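Local coordinates for protein putative drug/sodium antiporter (Escherichia coli, PDB 4Z3N) that transports the genotoxin colibactin as a MATE-family membrane transporter, probably working as an antiporter, at residues L347-Y359 with A372-P384. Sequence-based numbering, arbitrary orientation.
With OLC ((2R)-2,3-dihydroxypropyl (9Z)-octadec-9-enoate), chain B; OLC ((2R)-2,3-dihydroxypropyl (9Z)-octadec-9-enoate), chain D; OLC ((2R)-2,3-dihydroxypropyl (9Z)-octadec-9-enoate), chain C.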
ATOM      1  N   LEU A 347      12.613  10.679   9.862  1.00 22.82           N
ATOM      2  CA  LEU A 347      13.099  10.141   8.598  1.00 26.24           C
ATOM      3  C   LEU A 347      13.125  11.219   7.518  1.00 27.49           C
ATOM      4  O   LEU A 347      14.006  11.232   6.651  1.00 25.42           O
ATOM      5  CB  LEU A 347      12.245   8.960   8.149  1.00 24.28           C
ATOM      6  CG  LEU A 347      12.419   7.752   9.061  1.00 20.72           C
ATOM      7  CD1 LEU A 347      11.612   6.592   8.552  1.00 25.88           C
ATOM      8  CD2 LEU A 347      13.875   7.383   9.117  1.00 20.36           C
ATOM      9  N   ALA A 348      12.165  12.135   7.598  1.00 27.57           N
ATOM     10  CA  ALA A 348      12.065  13.256   6.672  1.00 25.83           C
ATOM     11  C   ALA A 348      13.238  14.245   6.830  1.00 28.44           C
ATOM     12  O   ALA A 348      13.863  14.636   5.848  1.00 27.96           O
ATOM     13  CB  ALA A 348      10.727  13.963   6.871  1.00 23.50           C
ATOM     14  N   VAL A 349      13.517  14.640   8.071  1.00 28.66           N
ATOM     15  CA  VAL A 349      14.646  15.503   8.405  1.00 28.73           C
ATOM     16  C   VAL A 349      15.977  14.847   8.015  1.00 28.50           C
ATOM     17  O   VAL A 349      16.872  15.516   7.503  1.00 28.40           O
ATOM     18  CB  VAL A 349      14.647  15.879   9.938  1.00 24.75           C
ATOM     19  CG1 VAL A 349      15.916  16.625  10.321  1.00 22.03           C
ATOM     20  CG2 VAL A 349      13.445  16.743  10.269  1.00 22.73           C
ATOM     21  N   MET A 350      16.115  13.544   8.238  1.00 30.46           N
ATOM     22  CA  MET A 350      17.294  12.834   7.729  1.00 29.74           C
ATOM     23  C   MET A 350      17.418  13.009   6.219  1.00 28.33           C
ATOM     24  O   MET A 350      18.485  13.324   5.720  1.00 27.96           O
ATOM     25  CB  MET A 350      17.242  11.350   8.059  1.00 28.46           C
ATOM     26  CG  MET A 350      17.417  11.026   9.530  1.00 30.40           C
ATOM     27  SD  MET A 350      17.563   9.250   9.745  1.00 37.05           S
ATOM     28  CE  MET A 350      17.209   9.073  11.496  1.00 43.96           C
ATOM     29  N   HIS A 351      16.316  12.820   5.498  1.00 26.98           N
ATOM     30  CA  HIS A 351      16.353  12.907   4.053  1.00 27.35           C
ATOM     31  C   HIS A 351      16.832  14.268   3.568  1.00 32.29           C
ATOM     32  O   HIS A 351      17.624  14.353   2.622  1.00 32.37           O
ATOM     33  CB  HIS A 351      14.989  12.625   3.433  1.00 25.12           C
ATOM     34  CG  HIS A 351      15.059  12.374   1.955  1.00 36.71           C
ATOM     35  ND1 HIS A 351      13.946  12.354   1.146  1.00 38.40           N
ATOM     36  CD2 HIS A 351      16.118  12.114   1.144  1.00 34.31           C
ATOM     37  CE1 HIS A 351      14.311  12.089  -0.095  1.00 37.24           C
ATOM     38  NE2 HIS A 351      15.621  11.935  -0.124  1.00 35.34           N
ATOM     39  N   ILE A 352      16.331  15.319   4.211  1.00 28.99           N
ATOM     40  CA  ILE A 352      16.574  16.681   3.773  1.00 28.35           C
ATOM     41  C   ILE A 352      18.047  17.048   3.913  1.00 30.36           C
ATOM     42  O   ILE A 352      18.664  17.610   3.004  1.00 38.38           O
ATOM     43  CB  ILE A 352      15.710  17.689   4.563  1.00 27.17           C
ATOM     44  CG1 ILE A 352      14.235  17.499   4.208  1.00 30.44           C
ATOM     45  CG2 ILE A 352      16.145  19.113   4.262  1.00 26.63           C
ATOM     46  CD1 ILE A 352      13.289  18.594   4.718  1.00 31.11           C
ATOM     47  N   VAL A 353      18.610  16.721   5.058  1.00 28.54           N
ATOM     48  CA  VAL A 353      19.988  17.040   5.323  1.00 28.70           C
ATOM     49  C   VAL A 353      20.933  16.124   4.534  1.00 28.89           C
ATOM     50  O   VAL A 353      22.039  16.514   4.211  1.00 29.74           O
ATOM     51  CB  VAL A 353      20.283  16.945   6.833  1.00 24.01           C
ATOM     52  CG1 VAL A 353      19.536  18.035   7.562  1.00 20.83           C
ATOM     53  CG2 VAL A 353      19.917  15.565   7.354  1.00 22.19           C
ATOM     54  N   LEU A 354      20.494  14.904   4.245  1.00 29.32           N
ATOM     55  CA  LEU A 354      21.324  13.931   3.546  1.00 30.01           C
ATOM     56  C   LEU A 354      21.378  14.214   2.035  1.00 36.81           C
ATOM     57  O   LEU A 354      22.380  13.920   1.372  1.00 34.19           O
ATOM     58  CB  LEU A 354      20.802  12.509   3.786  1.00 29.42           C
ATOM     59  CG  LEU A 354      21.414  11.706   4.932  1.00 31.66           C
ATOM     60  CD1 LEU A 354      20.661  10.393   5.110  1.00 29.87           C
ATOM     61  CD2 LEU A 354      22.907  11.452   4.699  1.00 26.07           C
ATOM     62  N   ALA A 355      20.296  14.801   1.516  1.00 33.24           N
ATOM     63  CA  ALA A 355      20.074  14.937   0.077  1.00 33.79           C
ATOM     64  C   ALA A 355      21.235  15.602  -0.688  1.00 37.05           C
ATOM     65  O   ALA A 355      21.656  15.088  -1.730  1.00 35.21           O
ATOM     66  CB  ALA A 355      18.775  15.698  -0.169  1.00 31.81           C
ATOM     67  N   PRO A 356      21.747  16.743  -0.181  1.00 39.10           N
ATOM     68  CA  PRO A 356      22.826  17.473  -0.874  1.00 35.34           C
ATOM     69  C   PRO A 356      24.076  16.619  -1.106  1.00 39.15           C
ATOM     70  O   PRO A 356      24.742  16.752  -2.128  1.00 46.74           O
ATOM     71  CB  PRO A 356      23.139  18.634   0.078  1.00 33.40           C
ATOM     72  CG  PRO A 356      21.917  18.807   0.901  1.00 34.75           C
ATOM     73  CD  PRO A 356      21.309  17.433   1.050  1.00 31.11           C
ATOM     74  N   TRP A 357      24.401  15.765  -0.147  1.00 40.85           N
ATOM     75  CA  TRP A 357      25.507  14.831  -0.294  1.00 37.83           C
ATOM     76  C   TRP A 357      25.150  13.550  -1.040  1.00 39.75           C
ATOM     77  O   TRP A 357      25.996  12.954  -1.704  1.00 46.09           O
ATOM     78  CB  TRP A 357      26.063  14.498   1.085  1.00 34.95           C
ATOM     79  CG  TRP A 357      26.622  15.718   1.726  1.00 40.71           C
ATOM     80  CD1 TRP A 357      27.668  16.471   1.273  1.00 35.62           C
ATOM     81  CD2 TRP A 357      26.157  16.355   2.924  1.00 40.98           C
ATOM     82  NE1 TRP A 357      27.891  17.533   2.121  1.00 40.57           N
ATOM     83  CE2 TRP A 357      26.983  17.479   3.147  1.00 40.91           C
ATOM     84  CE3 TRP A 357      25.143  16.074   3.839  1.00 35.13           C
ATOM     85  CZ2 TRP A 357      26.814  18.325   4.240  1.00 37.71           C
ATOM     86  CZ3 TRP A 357      24.981  16.910   4.922  1.00 38.60           C
ATOM     87  CH2 TRP A 357      25.807  18.027   5.111  1.00 38.22           C
ATOM     88  N   MET A 358      23.900  13.121  -0.905  1.00 44.92           N
ATOM     89  CA  MET A 358      23.450  11.817  -1.396  1.00 38.80           C
ATOM     90  C   MET A 358      23.145  11.794  -2.887  1.00 44.78           C
ATOM     91  O   MET A 358      23.575  10.882  -3.591  1.00 50.12           O
ATOM     92  CB  MET A 358      22.215  11.374  -0.603  1.00 39.83           C
ATOM     93  CG  MET A 358      21.626  10.036  -0.992  1.00 38.67           C
ATOM     94  SD  MET A 358      20.328   9.582   0.188  1.00 46.80           S
ATOM     95  CE  MET A 358      19.274  11.021   0.094  1.00 38.08           C
ATOM     96  N   TYR A 359      22.396  12.782  -3.369  1.00 39.90           N
ATOM     97  CA  TYR A 359      21.929  12.748  -4.756  1.00 44.57           C
ATOM     98  C   TYR A 359      22.996  12.927  -5.840  1.00 47.76           C
ATOM     99  O   TYR A 359      22.892  12.297  -6.896  1.00 46.25           O
ATOM    100  CB  TYR A 359      20.803  13.756  -4.945  1.00 40.94           C
ATOM    101  CG  TYR A 359      19.543  13.177  -4.372  1.00 41.58           C
ATOM    102  CD1 TYR A 359      18.959  12.061  -4.951  1.00 37.28           C
ATOM    103  CD2 TYR A 359      18.983  13.692  -3.201  1.00 41.43           C
ATOM    104  CE1 TYR A 359      17.826  11.502  -4.411  1.00 43.58           C
ATOM    105  CE2 TYR A 359      17.851  13.141  -2.652  1.00 35.31           C
ATOM    106  CZ  TYR A 359      17.275  12.048  -3.260  1.00 38.19           C
ATOM    107  OH  TYR A 359      16.145  11.491  -2.733  1.00 37.37           O
ATOM    108  N   ALA A 372      16.356  17.287  -7.369  1.00 36.32           N
ATOM    109  CA  ALA A 372      16.047  16.288  -6.366  1.00 33.15           C
ATOM    110  C   ALA A 372      16.249  16.856  -4.962  1.00 38.74           C
ATOM    111  O   ALA A 372      15.523  16.496  -4.029  1.00 40.30           O
ATOM    112  CB  ALA A 372      16.893  15.055  -6.575  1.00 33.05           C
ATOM    113  N   VAL A 373      17.228  17.744  -4.820  1.00 33.42           N
ATOM    114  CA  VAL A 373      17.506  18.376  -3.537  1.00 34.55           C
ATOM    115  C   VAL A 373      16.473  19.463  -3.237  1.00 36.90           C
ATOM    116  O   VAL A 373      16.005  19.591  -2.095  1.00 36.54           O
ATOM    117  CB  VAL A 373      18.950  18.974  -3.494  1.00 37.91           C
ATOM    118  CG1 VAL A 373      19.168  19.862  -2.246  1.00 32.87           C
ATOM    119  CG2 VAL A 373      19.990  17.848  -3.549  1.00 35.86           C
ATOM    120  N   LEU A 374      16.099  20.226  -4.260  1.00 36.23           N
ATOM    121  CA  LEU A 374      15.102  21.295  -4.086  1.00 39.19           C
ATOM    122  C   LEU A 374      13.704  20.735  -3.764  1.00 36.01           C
ATOM    123  O   LEU A 374      12.953  21.334  -2.997  1.00 33.56           O
ATOM    124  CB  LEU A 374      15.050  22.192  -5.337  1.00 29.57           C
ATOM    125  CG  LEU A 374      14.059  23.353  -5.254  1.00 30.88           C
ATOM    126  CD1 LEU A 374      14.402  24.321  -4.159  1.00 26.78           C
ATOM    127  CD2 LEU A 374      13.949  24.085  -6.587  1.00 31.81           C
ATOM    128  N   GLN A 375      13.384  19.584  -4.359  1.00 33.78           N
ATOM    129  CA  GLN A 375      12.113  18.894  -4.160  1.00 32.54           C
ATOM    130  C   GLN A 375      12.008  18.400  -2.720  1.00 38.62           C
ATOM    131  O   GLN A 375      11.002  18.622  -2.018  1.00 30.30           O
ATOM    132  CB  GLN A 375      11.987  17.709  -5.127  1.00 29.72           C
ATOM    133  CG  GLN A 375      10.713  16.917  -4.971  1.00 30.55           C
ATOM    134  CD  GLN A 375      10.680  15.617  -5.756  1.00 34.87           C
ATOM    135  OE1 GLN A 375      10.131  15.561  -6.858  1.00 39.58           O
ATOM    136  NE2 GLN A 375      11.228  14.553  -5.173  1.00 34.70           N
ATOM    137  N   THR A 376      13.073  17.728  -2.287  1.00 36.71           N
ATOM    138  CA  THR A 376      13.142  17.206  -0.942  1.00 34.25           C
ATOM    139  C   THR A 376      13.071  18.340   0.074  1.00 37.34           C
ATOM    140  O   THR A 376      12.322  18.262   1.055  1.00 34.41           O
ATOM    141  CB  THR A 376      14.416  16.393  -0.731  1.00 36.20           C
ATOM    142  OG1 THR A 376      14.422  15.270  -1.630  1.00 38.82           O
ATOM    143  CG2 THR A 376      14.503  15.901   0.729  1.00 32.50           C
ATOM    144  N   ARG A 377      13.830  19.404  -0.170  1.00 35.57           N
ATOM    145  CA  ARG A 377      13.871  20.511   0.774  1.00 33.10           C
ATOM    146  C   ARG A 377      12.503  21.145   0.950  1.00 35.61           C
ATOM    147  O   ARG A 377      12.122  21.558   2.058  1.00 30.92           O
ATOM    148  CB  ARG A 377      14.865  21.572   0.322  1.00 40.43           C
ATOM    149  CG  ARG A 377      16.320  21.159   0.419  1.00 39.82           C
ATOM    150  CD  ARG A 377      17.149  22.382   0.649  1.00 37.37           C
ATOM    151  NE  ARG A 377      18.539  22.068   0.931  1.00 43.53           N
ATOM    152  CZ  ARG A 377      19.558  22.501   0.200  1.00 40.02           C
ATOM    153  NH1 ARG A 377      19.329  23.264  -0.865  1.00 39.62           N
ATOM    154  NH2 ARG A 377      20.796  22.173   0.540  1.00 30.38           N
ATOM    155  N   ILE A 378      11.774  21.259  -0.155  1.00 35.51           N
ATOM    156  CA  ILE A 378      10.465  21.890  -0.097  1.00 33.13           C
ATOM    157  C   ILE A 378       9.389  20.943   0.435  1.00 31.74           C
ATOM    158  O   ILE A 378       8.679  21.290   1.362  1.00 37.97           O
ATOM    159  CB  ILE A 378      10.060  22.448  -1.475  1.00 34.11           C
ATOM    160  CG1 ILE A 378      11.044  23.562  -1.881  1.00 34.31           C
ATOM    161  CG2 ILE A 378       8.607  22.946  -1.448  1.00 32.54           C
ATOM    162  CD1 ILE A 378      10.657  24.350  -3.119  1.00 31.47           C
ATOM    163  N   MET A 379       9.306  19.738  -0.122  1.00 33.30           N
ATOM    164  CA  MET A 379       8.186  18.836   0.147  1.00 34.63           C
ATOM    165  C   MET A 379       8.343  17.840   1.304  1.00 33.49           C
ATOM    166  O   MET A 379       7.349  17.265   1.753  1.00 28.97           O
ATOM    167  CB  MET A 379       7.874  18.028  -1.121  1.00 33.40           C
ATOM    168  CG  MET A 379       7.529  18.859  -2.348  1.00 35.14           C
ATOM    169  SD  MET A 379       7.277  17.837  -3.819  1.00 35.11           S
ATOM    170  CE  MET A 379       5.666  17.140  -3.446  1.00 44.40           C
ATOM    171  N   ALA A 380       9.565  17.637   1.789  1.00 32.97           N
ATOM    172  CA  ALA A 380       9.826  16.546   2.732  1.00 34.02           C
ATOM    173  C   ALA A 380       9.052  16.667   4.041  1.00 30.33           C
ATOM    174  O   ALA A 380       8.524  15.680   4.541  1.00 29.29           O
ATOM    175  CB  ALA A 380      11.304  16.450   3.032  1.00 37.73           C
ATOM    176  N   LEU A 381       8.986  17.871   4.592  1.00 28.87           N
ATOM    177  CA  LEU A 381       8.299  18.072   5.855  1.00 29.60           C
ATOM    178  C   LEU A 381       6.798  17.833   5.731  1.00 29.51           C
ATOM    179  O   LEU A 381       6.123  17.621   6.741  1.00 31.28           O
ATOM    180  CB  LEU A 381       8.567  19.478   6.399  1.00 33.95           C
ATOM    181  CG  LEU A 381       9.982  19.665   6.946  1.00 32.90           C
ATOM    182  CD1 LEU A 381      10.277  21.116   7.315  1.00 27.87           C
ATOM    183  CD2 LEU A 381      10.127  18.757   8.134  1.00 33.60           C
ATOM    184  N   ALA A 382       6.274  17.863   4.511  1.00 25.36           N
ATOM    185  CA  ALA A 382       4.868  17.548   4.308  1.00 25.53           C
ATOM    186  C   ALA A 382       4.608  16.091   4.669  1.00 26.56           C
ATOM    187  O   ALA A 382       3.531  15.759   5.159  1.00 27.90           O
ATOM    188  CB  ALA A 382       4.441  17.819   2.891  1.00 24.15           C
ATOM    189  N   LEU A 383       5.606  15.234   4.468  1.00 22.92           N
ATOM    190  CA  LEU A 383       5.409  13.796   4.622  1.00 22.51           C
ATOM    191  C   LEU A 383       4.766  13.375   5.957  1.00 25.25           C
ATOM    192  O   LEU A 383       3.816  12.596   5.949  1.00 23.89           O
ATOM    193  CB  LEU A 383       6.732  13.061   4.418  1.00 23.50           C
ATOM    194  CG  LEU A 383       7.083  12.864   2.938  1.00 33.47           C
ATOM    195  CD1 LEU A 383       8.529  12.473   2.748  1.00 37.41           C
ATOM    196  CD2 LEU A 383       6.190  11.817   2.299  1.00 31.95           C
ATOM    197  N   PRO A 384       5.265  13.884   7.095  1.00 24.75           N
ATOM    198  CA  PRO A 384       4.697  13.485   8.394  1.00 25.29           C
ATOM    199  C   PRO A 384       3.248  13.975   8.529  1.00 27.89           C
ATOM    200  O   PRO A 384       2.412  13.358   9.206  1.00 23.91           O
ATOM    201  CB  PRO A 384       5.618  14.161   9.412  1.00 26.98           C
ATOM    202  CG  PRO A 384       6.349  15.250   8.636  1.00 26.42           C
ATOM    203  CD  PRO A 384       6.460  14.733   7.243  1.00 26.61           C
TER
HETATM  204  C18 OLC B 501       0.225   7.750   0.000  1.00 31.73           C
HETATM  205  C10 OLC B 501       4.813  15.251  -0.102  1.00 35.79           C
HETATM  206  C9  OLC B 501       5.570  14.279  -0.651  1.00 46.91           C
HETATM  207  C17 OLC B 501       1.242   8.874   0.016  1.00 34.66           C
HETATM  208  C11 OLC B 501       3.338  15.375  -0.430  1.00 43.43           C
HETATM  209  C8  OLC B 501       7.008  14.583  -1.040  1.00 47.11           C
HETATM  210  C24 OLC B 501       0.132  16.555  -6.718  1.00 47.34           C
HETATM  211  C16 OLC B 501       0.549  10.171  -0.336  1.00 36.84           C
HETATM  212  C12 OLC B 501       2.871  14.305  -1.409  1.00 49.80           C
HETATM  213  C7  OLC B 501       7.730  13.352  -1.559  1.00 44.03           C
HETATM  214  C15 OLC B 501       1.519  11.341  -0.221  1.00 39.07           C
HETATM  215  C13 OLC B 501       1.511  13.761  -0.968  1.00 45.87           C
HETATM  216  C6  OLC B 501       7.319  13.047  -2.987  1.00 43.76           C
HETATM  217  C14 OLC B 501       1.290  12.314  -1.370  1.00 45.13           C
HETATM  218  C5  OLC B 501       7.343  14.301  -3.836  1.00 37.86           C
HETATM  219  C4  OLC B 501       6.461  14.109  -5.061  1.00 41.27           C
HETATM  220  C3  OLC B 501       5.105  13.564  -4.658  1.00 49.31           C
HETATM  221  C2  OLC B 501       4.070  13.759  -5.750  1.00 41.76           C
HETATM  222  C21 OLC B 501       0.663  15.052  -4.800  1.00 48.14           C
HETATM  223  C1  OLC B 501       2.680  13.864  -5.137  1.00 53.05           C
HETATM  224  C22 OLC B 501      -0.450  15.705  -5.603  1.00 51.99           C
HETATM  225  O19 OLC B 501       2.394  13.290  -4.095  1.00 60.14           O
HETATM  226  O25 OLC B 501      -0.617  16.353  -7.899  1.00 43.36           O
HETATM  227  O23 OLC B 501      -1.277  14.707  -6.169  1.00 53.79           O
HETATM  228  O20 OLC B 501       1.738  14.753  -5.674  1.00 52.09           O
HETATM  229  C9  OLC D 503      13.742  23.268   5.373  1.00 36.60           C
HETATM  230  C8  OLC D 503      14.555  24.036   4.353  1.00 43.39           C
HETATM  231  C7  OLC D 503      16.030  23.685   4.463  1.00 45.83           C
HETATM  232  C6  OLC D 503      16.850  24.416   3.410  1.00 45.75           C
HETATM  233  C5  OLC D 503      18.338  24.264   3.682  1.00 45.48           C
HETATM  234  C4  OLC D 503      19.106  25.237   2.796  1.00 55.69           C
HETATM  235  C3  OLC D 503      20.145  26.030   3.577  1.00 53.80           C
HETATM  236  C2  OLC D 503      20.866  27.027   2.681  1.00 49.70           C
HETATM  237  C1  OLC D 503      22.050  26.400   1.974  1.00 46.60           C
HETATM  238  C9  OLC C 502       5.702  22.569   6.608  1.00 38.68           C
HETATM  239  C8  OLC C 502       6.134  22.647   5.153  1.00 40.88           C
HETATM  240  C7  OLC C 502       6.870  23.944   4.882  1.00 43.33           C
HETATM  241  C6  OLC C 502       8.000  23.699   3.895  1.00 40.61           C
HETATM  242  C5  OLC C 502       8.665  25.020   3.562  1.00 40.45           C
HETATM  243  C4  OLC C 502       9.955  24.785   2.790  1.00 46.08           C
HETATM  244  C3  OLC C 502      10.351  26.032   2.007  1.00 42.06           C
HETATM  245  C2  OLC C 502      11.854  26.061   1.807  1.00 46.40           C
HETATM  246  C1  OLC C 502      12.187  26.480   0.389  1.00 47.23           C
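Two consecutive helices, both predicted to span the membrane and both within one MatE family region, form an antiparallel hairpin here, with His351 and Tyr359 of one packed on Thr376 and Ala372 of the next. The axes of the helical segments 347-358 and 372-379 run 159° apart in direction and approach to 8.9 Å, and no hydrogen bond crosses between the segments, so the pairing rests on van der Waals packing. Thr376 CG2 sits over one face of the imidazole, 3.8 Å from the centroid of the His351 ring, a CH-pi contact; the histidine reaches it with CG anti to the backbone N (chi1 -166°). The threonine's rotation is fixed by its OG1, which donates to Ala372 O nearly in line with that carbonyl. At the rim of the imidazole, His351 NE2 and Tyr359 OH share a hydrogen bond of 2.7 Å, eight residues apart in the chain, and the methyl of Ala372 covers a face of the tyrosine ring, with CB 4.0 Å from the Tyr359 centroid. Asp299 and Thr295 of helix 286-322 adjoin this aromatic pair. Further along, Ala348 CB lies 3.6 Å from Ala380 O, while Ile352 CD1 lies 4.1 Å from Leu381 CG. On the lipid side the Arg377 guanidinium lies between Val373 CG1 over one face and an acyl chain of monoolein over the opposite face, and Arg377 NH2 comes within 3.6 Å of Pro356 CG. With alanines, Ile352 and the His351-Tyr359 pair buried and Arg377 turned to lipid, this is an antiparallel helical hairpin of the MATE transporter fold.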